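Local coordinates for Alpha/beta hydrolase fold protein (PDB 4Y7D) that probably acts as a hydrolase of the alpha/beta hydrolase fold, with a substrate that is not known, at residues Gly33-Val38 and Leu96-Ala101; Val103-Gly108 and Leu127-Ala132; Met158-Ala163 and Leu206-Asn211; Glu168-Ala173 and Phe202-Ala207; Pro241-Ser246 and Arg292-Leu297. All coordinates share one frame; numbering follows the deposited sequence.

Contact 1: Gly33-Val38 and Leu96-Ala101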
# COMPACT_ATOMS: atom_id res chain seq x y z
N GLY A 33 3.73 19.69 -6.02
CA GLY A 33 2.53 19.95 -5.24
C GLY A 33 2.71 19.56 -3.78
O GLY A 33 3.81 19.17 -3.37
N PRO A 34 1.64 19.62 -3.01
CA PRO A 34 1.63 19.15 -1.63
C PRO A 34 2.15 17.73 -1.53
O PRO A 34 1.77 16.87 -2.33
CB PRO A 34 0.16 19.22 -1.24
CG PRO A 34 -0.39 20.32 -2.11
CD PRO A 34 0.31 20.14 -3.43
N PRO A 35 3.06 17.50 -0.59
CA PRO A 35 3.68 16.17 -0.50
C PRO A 35 2.87 15.12 0.19
O PRO A 35 2.15 15.40 1.17
CB PRO A 35 4.99 16.45 0.26
CG PRO A 35 4.62 17.58 1.16
CD PRO A 35 3.68 18.47 0.36
N VAL A 36 3.02 13.89 -0.30
CA VAL A 36 2.40 12.69 0.28
C VAL A 36 3.42 11.57 0.39
O VAL A 36 4.05 11.21 -0.61
CB VAL A 36 1.27 12.21 -0.63
CG1 VAL A 36 0.56 11.01 -0.01
CG2 VAL A 36 0.32 13.36 -0.91
N LEU A 37 3.56 11.04 1.60
CA LEU A 37 4.34 9.85 1.82
C LEU A 37 3.49 8.65 1.43
O LEU A 37 2.37 8.52 1.89
CB LEU A 37 4.75 9.72 3.27
CG LEU A 37 5.44 8.41 3.70
CD1 LEU A 37 6.87 8.39 3.15
CD2 LEU A 37 5.35 8.26 5.19
N VAL A 38 3.98 7.83 0.52
CA VAL A 38 3.24 6.68 -0.06
C VAL A 38 3.93 5.40 0.46
O VAL A 38 5.14 5.23 0.23
CB VAL A 38 3.30 6.73 -1.58
CG1 VAL A 38 2.53 5.59 -2.20
CG2 VAL A 38 2.70 8.03 -2.06
N LEU A 96 14.47 15.60 4.63
CA LEU A 96 13.98 16.40 3.52
C LEU A 96 13.62 17.80 3.93
O LEU A 96 13.17 18.53 3.08
CB LEU A 96 12.76 15.74 2.87
CG LEU A 96 13.00 14.29 2.39
CD1 LEU A 96 11.70 13.67 1.91
CD2 LEU A 96 14.07 14.25 1.31
N GLY A 97 13.84 18.19 5.18
CA GLY A 97 13.48 19.52 5.65
C GLY A 97 12.00 19.78 5.66
O GLY A 97 11.55 20.93 5.49
N LEU A 98 11.22 18.73 5.84
CA LEU A 98 9.77 18.74 5.67
C LEU A 98 9.06 18.68 7.02
O LEU A 98 9.30 17.75 7.81
CB LEU A 98 9.39 17.55 4.78
CG LEU A 98 7.96 17.43 4.36
CD1 LEU A 98 7.54 18.60 3.54
CD2 LEU A 98 7.82 16.13 3.57
N ALA A 99 8.17 19.66 7.26
CA ALA A 99 7.41 19.73 8.53
C ALA A 99 6.35 18.63 8.67
O ALA A 99 6.23 17.96 9.72
CB ALA A 99 6.74 21.09 8.68
N ALA A 100 5.68 18.37 7.56
CA ALA A 100 4.54 17.44 7.57
C ALA A 100 4.12 17.08 6.15
O ALA A 100 4.42 17.81 5.19
CB ALA A 100 3.40 18.06 8.32
N ALA A 101 3.41 15.96 6.04
CA ALA A 101 2.99 15.46 4.75
C ALA A 101 1.72 14.69 4.87
O ALA A 101 1.36 14.21 5.94
CB ALA A 101 4.06 14.58 4.14
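P35 meets L98 and A101 where the loop after helix 82-95 passes the start of strand 35-39, at the N-terminal ends of neighbouring strands 35-39 and 101-106 in the central sheet of the alpha/beta hydrolase fold. G97 ends the helix with a positive phi in a Schellman motif, and L98 follows at once. L98 CG lies anti to the backbone N (chi1 -174°), which extends the side chain toward the proline. With chi2 near 62°, its CD1 branch is the one that touches, 3.9 Å from P35 CG. The two side chains run past each other in opposite directions, so the contact is made alongside rather than end on. The CG corner of the proline ring also lies 4.0 Å from A100 O. L37 adds a smaller contact, with its backbone N near the methyl of A101.

The packing is mainly apolar, and no hydrogen bond joins the two segments. Backbone bonds from P35 and L37 to G102, the next residue after A101, fix the strand pairing just beyond. F93 touches both L37 and A101, and R123 bonds to the carbonyls of L98 and A99. A101 CB rests 3.6 Å from P35 O.

Contact 2: Val103-Gly108 and Leu127-Ala132; sequences VLCWSG and LVSVAA
V130 O is met by W106 and S107 of the neighbouring segment. It accepts the N-H of S107 (S107 N to V130 O 3.1 Å). It also lies in the plane of the W106 indole, at its edge, 3.1 Å from W106 CD1. W106 CG is anti to the backbone N (chi1 178°), which brings the CD1 edge up to V130, and CD1 comes 3.8 Å from V130 CG1.

The two strands run parallel, 9° apart. Three more regular bonds join them: V128 N to V103 O (2.8 Å), C105 N to V128 O (3.0 Å) and V130 N to C105 O (2.9 Å). S107 N also makes a weak bond to A131 O. The side chains alternate. On the face with W106, L104 CD1 packs 3.6 Å from V128 CG1. On the other face, C105 SG lies 3.6 Å from S129 OG, whose hydrogen bond goes to Y114.

S107 has a positive phi (60°). This is consistent with the nucleophile elbow of the family, and S107 OG bonds to H278 NE2. If W106 were an alanine, V130 CG1 would probably lose its neighbour CD1, and a gap would open beside H278 and W282, whose rings meet the indole.

The pair forms a beta-alpha-beta unit with helix 110-119, which covers V103 and C105. Helix 46-58 packs on L104 and W106, and helix 288-299 on V128.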
# COMPACT_ATOMS: atom_id res chain seq x y z
N VAL A 103 -0.30 11.20 4.05
CA VAL A 103 0.13 9.82 4.04
C VAL A 103 -0.92 8.96 3.31
O VAL A 103 -2.12 9.03 3.61
CB VAL A 103 0.33 9.27 5.46
CG1 VAL A 103 0.72 7.81 5.37
CG2 VAL A 103 1.36 10.09 6.20
N LEU A 104 -0.47 8.19 2.34
CA LEU A 104 -1.27 7.18 1.63
C LEU A 104 -0.64 5.83 1.91
O LEU A 104 0.52 5.58 1.53
CB LEU A 104 -1.28 7.41 0.13
CG LEU A 104 -1.93 6.34 -0.74
CD1 LEU A 104 -3.42 6.35 -0.48
CD2 LEU A 104 -1.64 6.52 -2.20
N CYS A 105 -1.43 4.94 2.49
CA CYS A 105 -0.99 3.57 2.73
C CYS A 105 -1.98 2.55 2.21
O CYS A 105 -3.17 2.83 2.07
CB CYS A 105 -0.71 3.35 4.19
SG CYS A 105 -2.11 3.40 5.34
N TRP A 106 -1.47 1.34 1.96
CA TRP A 106 -2.34 0.24 1.54
C TRP A 106 -1.82 -1.00 2.19
O TRP A 106 -0.62 -1.14 2.32
CB TRP A 106 -2.27 0.12 0.03
CG TRP A 106 -3.03 -0.99 -0.65
CD1 TRP A 106 -4.20 -1.57 -0.26
CD2 TRP A 106 -2.73 -1.53 -1.91
NE1 TRP A 106 -4.64 -2.47 -1.21
CE2 TRP A 106 -3.74 -2.46 -2.23
CE3 TRP A 106 -1.69 -1.30 -2.84
CZ2 TRP A 106 -3.74 -3.19 -3.43
CZ3 TRP A 106 -1.71 -2.00 -4.04
CH2 TRP A 106 -2.71 -2.95 -4.32
N SER A 107 -2.74 -1.87 2.66
CA SER A 107 -2.42 -3.25 3.04
C SER A 107 -1.36 -3.32 4.16
O SER A 107 -1.54 -2.69 5.24
CB SER A 107 -1.98 -3.98 1.74
OG SER A 107 -2.13 -5.39 1.85
N GLY A 108 -0.25 -4.03 3.94
CA GLY A 108 0.83 -4.07 4.92
C GLY A 108 1.56 -2.75 5.17
O GLY A 108 2.32 -2.66 6.10
N LEU A 127 -4.55 11.40 6.29
CA LEU A 127 -4.28 9.99 6.12
C LEU A 127 -5.34 9.36 5.20
O LEU A 127 -6.51 9.45 5.48
CB LEU A 127 -4.28 9.30 7.50
CG LEU A 127 -4.06 7.76 7.55
CD1 LEU A 127 -2.74 7.36 6.90
CD2 LEU A 127 -4.15 7.40 9.01
N VAL A 128 -4.88 8.70 4.15
CA VAL A 128 -5.72 7.83 3.35
C VAL A 128 -5.22 6.40 3.51
O VAL A 128 -4.06 6.10 3.16
CB VAL A 128 -5.72 8.24 1.89
CG1 VAL A 128 -6.56 7.29 1.03
CG2 VAL A 128 -6.25 9.67 1.77
N SER A 129 -6.09 5.57 4.06
CA SER A 129 -5.72 4.22 4.45
C SER A 129 -6.59 3.22 3.71
O SER A 129 -7.79 3.04 3.99
CB SER A 129 -5.85 4.08 5.93
OG SER A 129 -5.48 2.80 6.32
N VAL A 130 -5.96 2.53 2.76
CA VAL A 130 -6.68 1.64 1.82
C VAL A 130 -6.47 0.21 2.29
O VAL A 130 -5.32 -0.25 2.35
CB VAL A 130 -6.13 1.83 0.42
CG1 VAL A 130 -6.91 1.01 -0.61
CG2 VAL A 130 -6.19 3.32 0.05
N ALA A 131 -7.57 -0.48 2.59
CA ALA A 131 -7.55 -1.91 2.97
C ALA A 131 -6.30 -2.23 3.77
O ALA A 131 -5.52 -3.12 3.41
CB ALA A 131 -7.66 -2.78 1.74
N ALA A 132 -6.13 -1.53 4.89
CA ALA A 132 -4.87 -1.52 5.62
C ALA A 132 -4.94 -2.36 6.88
O ALA A 132 -5.93 -2.32 7.63
CB ALA A 132 -4.45 -0.11 5.96

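Contact 3: Met158-Ala163 and Leu206-Asn211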
# COMPACT_ATOMS: atom_id res chain seq x y z
N MSE A 158 8.30 -15.75 -14.16
CA MSE A 158 7.03 -16.11 -14.80
C MSE A 158 6.05 -14.97 -14.72
O MSE A 158 5.41 -14.65 -15.71
CB MSE A 158 6.42 -17.36 -14.19
CG MSE A 158 5.31 -17.88 -15.07
SE MSE A 158 4.76 -19.65 -14.38
CE MSE A 158 6.44 -20.14 -13.48
N LEU A 159 5.91 -14.33 -13.56
CA LEU A 159 5.00 -13.18 -13.43
C LEU A 159 5.38 -12.05 -14.37
O LEU A 159 4.52 -11.41 -14.96
CB LEU A 159 4.96 -12.64 -12.00
CG LEU A 159 4.31 -13.59 -10.98
CD1 LEU A 159 4.64 -13.14 -9.59
CD2 LEU A 159 2.81 -13.67 -11.16
N GLN A 160 6.68 -11.78 -14.49
CA GLN A 160 7.19 -10.75 -15.39
C GLN A 160 6.84 -11.06 -16.83
O GLN A 160 6.38 -10.19 -17.56
CB GLN A 160 8.70 -10.60 -15.23
CG GLN A 160 9.12 -10.06 -13.87
CD GLN A 160 10.62 -10.19 -13.61
OE1 GLN A 160 11.34 -10.79 -14.41
NE2 GLN A 160 11.08 -9.64 -12.48
N LEU A 161 7.07 -12.31 -17.24
CA LEU A 161 6.68 -12.74 -18.59
C LEU A 161 5.19 -12.63 -18.80
O LEU A 161 4.73 -12.18 -19.84
CB LEU A 161 7.12 -14.18 -18.89
CG LEU A 161 8.60 -14.47 -19.10
CD1 LEU A 161 8.74 -15.83 -19.77
CD2 LEU A 161 9.27 -13.40 -19.96
N MSE A 162 4.39 -13.01 -17.81
CA MSE A 162 2.93 -12.93 -17.98
C MSE A 162 2.50 -11.48 -18.15
O MSE A 162 1.65 -11.17 -18.98
CB MSE A 162 2.25 -13.60 -16.79
CG MSE A 162 2.38 -15.11 -16.84
SE MSE A 162 1.50 -15.93 -15.25
CE MSE A 162 -0.34 -15.52 -15.80
N ALA A 163 3.07 -10.61 -17.35
CA ALA A 163 2.74 -9.18 -17.38
C ALA A 163 3.08 -8.59 -18.72
O ALA A 163 2.36 -7.75 -19.23
CB ALA A 163 3.47 -8.39 -16.29
N LEU A 206 1.31 -4.32 -9.79
CA LEU A 206 1.10 -4.85 -8.45
C LEU A 206 1.17 -6.37 -8.43
O LEU A 206 1.71 -6.95 -7.44
CB LEU A 206 -0.22 -4.34 -7.85
CG LEU A 206 -0.06 -3.03 -7.06
CD1 LEU A 206 0.82 -3.33 -5.84
CD2 LEU A 206 0.54 -1.89 -7.85
N ALA A 207 0.69 -7.01 -9.50
CA ALA A 207 0.80 -8.50 -9.59
C ALA A 207 2.26 -8.99 -9.52
O ALA A 207 2.60 -9.94 -8.80
CB ALA A 207 0.11 -9.00 -10.85
N VAL A 208 3.13 -8.34 -10.27
CA VAL A 208 4.55 -8.67 -10.23
C VAL A 208 5.17 -8.39 -8.85
O VAL A 208 5.98 -9.18 -8.35
CB VAL A 208 5.31 -7.93 -11.35
CG1 VAL A 208 6.81 -8.09 -11.21
CG2 VAL A 208 4.85 -8.45 -12.71
N SER A 209 4.74 -7.32 -8.18
CA SER A 209 5.32 -6.94 -6.90
C SER A 209 4.85 -7.83 -5.75
O SER A 209 5.38 -7.74 -4.65
CB SER A 209 5.04 -5.46 -6.60
OG SER A 209 3.71 -5.31 -6.16
N ALA A 210 3.88 -8.71 -6.01
CA ALA A 210 3.34 -9.59 -5.00
C ALA A 210 4.27 -10.73 -4.68
O ALA A 210 4.08 -11.39 -3.64
CB ALA A 210 1.98 -10.12 -5.46
N ASN A 211 5.23 -11.01 -5.56
CA ASN A 211 6.18 -12.07 -5.34
C ASN A 211 7.20 -11.56 -4.32
O ASN A 211 7.78 -10.49 -4.51
CB ASN A 211 6.79 -12.57 -6.67
CG ASN A 211 7.99 -13.48 -6.47
OD1 ASN A 211 9.02 -13.03 -5.99
ND2 ASN A 211 7.87 -14.75 -6.87
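V208 packs on L159 and A163, one turn apart on the neighbouring helix, and no hydrogen bond crosses between the segments. The backbones come close, with the CA atoms of L159 and V208 5.5 Å apart.

The apolar contacts divide between the two methyls of V208. With chi1 at 171°, CG1 is anti to the backbone N and CG2 is anti to the carbonyl carbon. CG2 enters the groove of the other helix. It lies 3.7 Å from L159 O and 3.8 Å from A163 CB. CG1 comes 4.0 Å from Q160 CG, the two side chains crossing at about a right angle. Q160 has a second conformer, so this touch is less certain. The CD1 branch of L159 reaches N211 instead. It meets N211 CB at 3.7 Å and lies 3.9 Å from A207 O.

Each polar group described here has its partner within its own segment or outside both. L159 O is used within its helix, accepting A163 N at 2.9 Å, so the methyl of V208 leans on a carbonyl that already has a partner. S209 OG bonds back to L206 O at 2.9 Å. The amide of N211 is held outside the two segments: ND2 bonds to the carbonyls of L149 and T152, and OD1 to S213.

Both helices belong to the helical insertion between strands 124-130 and 242-247, consistent with the cap of this family. L170 of helix 167-177 touches L159, A163 and A207. L149 of helix 144-151 touches L159, and helix 46-58 touches L206 and S209.

Contact 4: Glu168-Ala173 and Phe202-Ala207; sequences EKLVSA and FTLELA
L204 CD2 fits between L170 and V171 where helices 168-173 and 202-207 cross at 72°, their axes 9.4 Å apart. Both belong to the helical insertion that probably forms the cap of this alpha/beta hydrolase.

The leucine contacts come first. L204 CD2 lies 4.0 Å from L170 CB and 3.9 Å from V171 CG2. L170 CG is anti to its backbone N (chi1 -172°), and this carries the isobutyl end over A207. There L170 CD2 and A207 CB are 3.8 Å apart. With an alanine at L170, A207 and L204 CD2 would probably lose their leucine neighbour, and a gap would open between the helices.

The branched side chains make the second group. V171 and T203 cross at about a right angle, and V171 CG2 is 4.1 Å from T203 CG2. The threonine offers its methyl to the valine, while its hydroxyl OG1 bonds to K199 O in its own helix.

Across the pair nothing polar is exchanged. The sodium ion, at A176 and G179, is about 13 Å from the V171 side chain. Cohesion here therefore rests on the fit of aliphatic groups, with the T203 hydroxyl satisfied within its own helix.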
# COMPACT_ATOMS: atom_id res chain seq x y z
N GLU A 168 -3.83 -10.06 -19.93
CA GLU A 168 -5.21 -10.36 -19.51
C GLU A 168 -5.27 -11.56 -18.55
O GLU A 168 -6.00 -11.54 -17.54
CB GLU A 168 -6.15 -10.56 -20.70
CG GLU A 168 -7.60 -10.77 -20.29
CD GLU A 168 -8.61 -10.52 -21.39
OE1 GLU A 168 -8.30 -9.85 -22.39
OE2 GLU A 168 -9.74 -11.02 -21.25
N LYS A 169 -4.49 -12.59 -18.84
CA LYS A 169 -4.43 -13.75 -17.97
C LYS A 169 -3.92 -13.36 -16.61
O LYS A 169 -4.44 -13.84 -15.61
CB LYS A 169 -3.54 -14.88 -18.56
CG LYS A 169 -4.20 -15.68 -19.69
CD LYS A 169 -3.54 -17.08 -19.87
CE LYS A 169 -3.76 -17.75 -21.23
NZ LYS A 169 -2.52 -17.87 -22.07
N LEU A 170 -2.92 -12.48 -16.54
CA LEU A 170 -2.38 -12.05 -15.25
C LEU A 170 -3.41 -11.22 -14.48
O LEU A 170 -3.58 -11.40 -13.25
CB LEU A 170 -1.07 -11.30 -15.40
CG LEU A 170 -0.37 -11.02 -14.05
CD1 LEU A 170 -0.22 -12.25 -13.15
CD2 LEU A 170 1.02 -10.43 -14.25
N VAL A 171 -4.08 -10.30 -15.18
CA VAL A 171 -5.13 -9.46 -14.57
C VAL A 171 -6.24 -10.37 -13.95
O VAL A 171 -6.63 -10.21 -12.80
CB VAL A 171 -5.69 -8.46 -15.60
CG1 VAL A 171 -6.98 -7.82 -15.10
CG2 VAL A 171 -4.66 -7.40 -15.92
N SER A 172 -6.70 -11.34 -14.71
CA SER A 172 -7.70 -12.28 -14.26
C SER A 172 -7.26 -13.06 -13.01
O SER A 172 -8.02 -13.16 -12.06
CB SER A 172 -8.06 -13.24 -15.38
OG SER A 172 -9.10 -14.12 -15.00
N ALA A 173 -6.05 -13.59 -13.02
CA ALA A 173 -5.52 -14.31 -11.90
C ALA A 173 -5.44 -13.45 -10.65
O ALA A 173 -5.76 -13.91 -9.55
CB ALA A 173 -4.15 -14.85 -12.24
N PHE A 202 -1.75 -0.59 -13.62
CA PHE A 202 -1.68 -0.72 -12.16
C PHE A 202 -1.71 -2.18 -11.75
O PHE A 202 -0.88 -2.63 -10.92
CB PHE A 202 -2.83 0.02 -11.45
CG PHE A 202 -2.83 -0.17 -9.97
CD1 PHE A 202 -2.11 0.69 -9.14
CD2 PHE A 202 -3.55 -1.19 -9.37
CE1 PHE A 202 -2.08 0.52 -7.78
CE2 PHE A 202 -3.51 -1.38 -8.00
CZ PHE A 202 -2.78 -0.52 -7.19
N THR A 203 -2.66 -2.93 -12.32
CA THR A 203 -2.84 -4.31 -11.92
C THR A 203 -1.61 -5.18 -12.22
O THR A 203 -1.22 -6.02 -11.40
CB THR A 203 -4.12 -4.92 -12.55
OG1 THR A 203 -5.25 -4.08 -12.25
CG2 THR A 203 -4.39 -6.33 -12.00
N LEU A 204 -1.05 -5.00 -13.41
CA LEU A 204 0.12 -5.76 -13.82
C LEU A 204 1.33 -5.45 -12.93
O LEU A 204 2.05 -6.38 -12.47
CB LEU A 204 0.44 -5.48 -15.29
CG LEU A 204 -0.63 -5.89 -16.30
CD1 LEU A 204 -0.28 -5.36 -17.68
CD2 LEU A 204 -0.81 -7.40 -16.35
N GLU A 205 1.51 -4.17 -12.63
CA GLU A 205 2.64 -3.78 -11.76
C GLU A 205 2.52 -4.38 -10.37
O GLU A 205 3.50 -4.88 -9.83
CB GLU A 205 2.80 -2.28 -11.76
CG GLU A 205 3.35 -1.83 -13.10
CD GLU A 205 3.54 -0.34 -13.26
OE1 GLU A 205 3.28 0.39 -12.30
OE2 GLU A 205 3.94 0.10 -14.38
N LEU A 206 1.31 -4.32 -9.79
CA LEU A 206 1.10 -4.85 -8.45
C LEU A 206 1.17 -6.37 -8.43
O LEU A 206 1.71 -6.95 -7.44
CB LEU A 206 -0.22 -4.34 -7.85
CG LEU A 206 -0.06 -3.03 -7.06
CD1 LEU A 206 0.82 -3.33 -5.84
CD2 LEU A 206 0.54 -1.89 -7.85
N ALA A 207 0.69 -7.01 -9.50
CA ALA A 207 0.80 -8.50 -9.59
C ALA A 207 2.26 -8.99 -9.52
O ALA A 207 2.60 -9.94 -8.80
CB ALA A 207 0.11 -9.00 -10.85

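Contact 5: Pro241-Ser246 and Arg292-Leu297; sequences PTLVVS and RRAAEL
L297 N bonds to R293 O at 2.9 Å, one turn of the helix whose side chains L297 and R293 press on strand 242-246. Strand and helix run nearly antiparallel, at 156°, with axes 9.4 Å apart. This is the helix-on-sheet packing of the alpha/beta hydrolase fold.

L297 comes down over the start of the strand. Its CG is anti to the backbone N (chi1 -164°), and its two methyls reach different partners. CD1 lies 4.0 Å from P241 CB. CD2 sits over the backbone, 3.9 Å from P241 O and also close to L243 N.

L243 points toward the helix. Its CD2 lies 3.8 Å from A294 CA, and the small alanine probably lets the leucine come this near to the helix backbone. R293 CG, anti to the backbone N (chi1 167°), touches L243 CD2 at 4.1 Å. The bend at chi2 then turns the rest of the chain, and NE forms a salt bridge with E269 on strand 269-273, outside both segments. V128 also touches A294.

The interface is apolar, with the charge of R293 at its margin. Its outside partner E269 probably helps to hold the arginine chain along the leucine.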
# COMPACT_ATOMS: atom_id res chain seq x y z
N PRO A 241 -7.26 14.17 9.69
CA PRO A 241 -8.39 13.89 8.81
C PRO A 241 -8.06 12.65 8.03
O PRO A 241 -6.92 12.51 7.53
CB PRO A 241 -8.41 15.11 7.88
CG PRO A 241 -7.73 16.17 8.60
CD PRO A 241 -6.67 15.49 9.39
N THR A 242 -8.99 11.68 8.03
CA THR A 242 -8.68 10.29 7.64
C THR A 242 -9.78 9.72 6.80
O THR A 242 -10.97 9.86 7.16
CB THR A 242 -8.41 9.38 8.87
OG1 THR A 242 -7.22 9.78 9.56
CG2 THR A 242 -8.19 7.93 8.44
N LEU A 243 -9.40 9.13 5.66
CA LEU A 243 -10.29 8.43 4.77
C LEU A 243 -9.83 6.99 4.79
O LEU A 243 -8.68 6.72 4.49
CB LEU A 243 -10.22 9.02 3.36
CG LEU A 243 -10.82 8.25 2.21
CD1 LEU A 243 -12.32 8.07 2.42
CD2 LEU A 243 -10.53 8.98 0.89
N VAL A 244 -10.74 6.08 5.11
CA VAL A 244 -10.51 4.64 5.16
C VAL A 244 -11.33 4.02 4.01
O VAL A 244 -12.52 4.31 3.90
CB VAL A 244 -10.98 4.08 6.48
CG1 VAL A 244 -10.61 2.60 6.58
CG2 VAL A 244 -10.36 4.85 7.65
N VAL A 245 -10.70 3.22 3.17
CA VAL A 245 -11.33 2.66 1.95
C VAL A 245 -11.26 1.15 1.98
O VAL A 245 -10.15 0.59 2.09
CB VAL A 245 -10.67 3.18 0.67
CG1 VAL A 245 -11.38 2.65 -0.57
CG2 VAL A 245 -10.60 4.69 0.65
N SER A 246 -12.42 0.50 1.82
CA SER A 246 -12.52 -0.95 1.82
C SER A 246 -13.40 -1.47 0.68
O SER A 246 -14.50 -1.05 0.46
CB SER A 246 -13.07 -1.46 3.16
OG SER A 246 -13.27 -2.87 3.14
N ARG A 292 -10.28 10.84 -6.32
CA ARG A 292 -10.40 12.31 -6.34
C ARG A 292 -10.55 12.86 -4.92
O ARG A 292 -9.88 13.80 -4.54
CB ARG A 292 -11.55 12.81 -7.23
CG ARG A 292 -11.23 12.76 -8.72
CD ARG A 292 -12.25 13.52 -9.58
NE ARG A 292 -13.52 12.76 -9.78
CZ ARG A 292 -13.65 11.67 -10.55
NH1 ARG A 292 -12.62 11.17 -11.24
NH2 ARG A 292 -14.82 11.05 -10.63
N ARG A 293 -11.40 12.23 -4.13
CA ARG A 293 -11.61 12.62 -2.72
C ARG A 293 -10.33 12.45 -1.91
O ARG A 293 -9.99 13.31 -1.09
CB ARG A 293 -12.83 11.88 -2.09
CG ARG A 293 -12.98 11.96 -0.59
CD ARG A 293 -13.19 13.38 -0.11
NE ARG A 293 -13.31 13.51 1.36
CZ ARG A 293 -13.12 14.64 2.04
NH1 ARG A 293 -12.80 15.77 1.42
NH2 ARG A 293 -13.27 14.65 3.35
N ALA A 294 -9.67 11.33 -2.10
CA ALA A 294 -8.37 11.07 -1.45
C ALA A 294 -7.37 12.18 -1.76
O ALA A 294 -6.74 12.72 -0.86
CB ALA A 294 -7.82 9.73 -1.84
N ALA A 295 -7.26 12.54 -3.02
CA ALA A 295 -6.35 13.60 -3.44
C ALA A 295 -6.68 14.91 -2.81
O ALA A 295 -5.78 15.62 -2.35
CB ALA A 295 -6.30 13.72 -4.96
N GLU A 296 -7.97 15.25 -2.77
CA GLU A 296 -8.37 16.52 -2.16
C GLU A 296 -8.08 16.54 -0.67
O GLU A 296 -7.58 17.56 -0.12
CB GLU A 296 -9.85 16.79 -2.44
CG GLU A 296 -10.36 18.13 -1.92
CD GLU A 296 -9.54 19.40 -2.34
OE1 GLU A 296 -9.02 19.54 -3.49
OE2 GLU A 296 -9.44 20.31 -1.46
N LEU A 297 -8.34 15.44 0.02
CA LEU A 297 -7.96 15.34 1.39
C LEU A 297 -6.45 15.53 1.57
O LEU A 297 -6.02 16.26 2.45
CB LEU A 297 -8.40 14.01 1.97
CG LEU A 297 -8.37 13.97 3.48
CD1 LEU A 297 -9.55 14.77 4.04
CD2 LEU A 297 -8.41 12.53 3.95

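How the contacts relate
Contacts 1, 2 and 5 belong to the central sheet, and contacts 3 and 4 to the helical insertion. Contact 2 is the most central, its centre about 6 Å from that of the chain; the others lie about 14 to 17 Å out. Contacts 1, 2 and 4 are buried, whereas 3 and 5 are partly so. Only contact 2 has hydrogen bonds between its two segments. The other four are mainly apolar. Backbone pairing runs on from contact 2: L37 O and L104 N, 2.9 Å apart, probably link it to contact 1, and S129 N and L243 O, also 2.9 Å apart, to contact 5. Contacts 3 and 4 share helix 197-209. W106 joins sheet to insertion, touching F202 and L206.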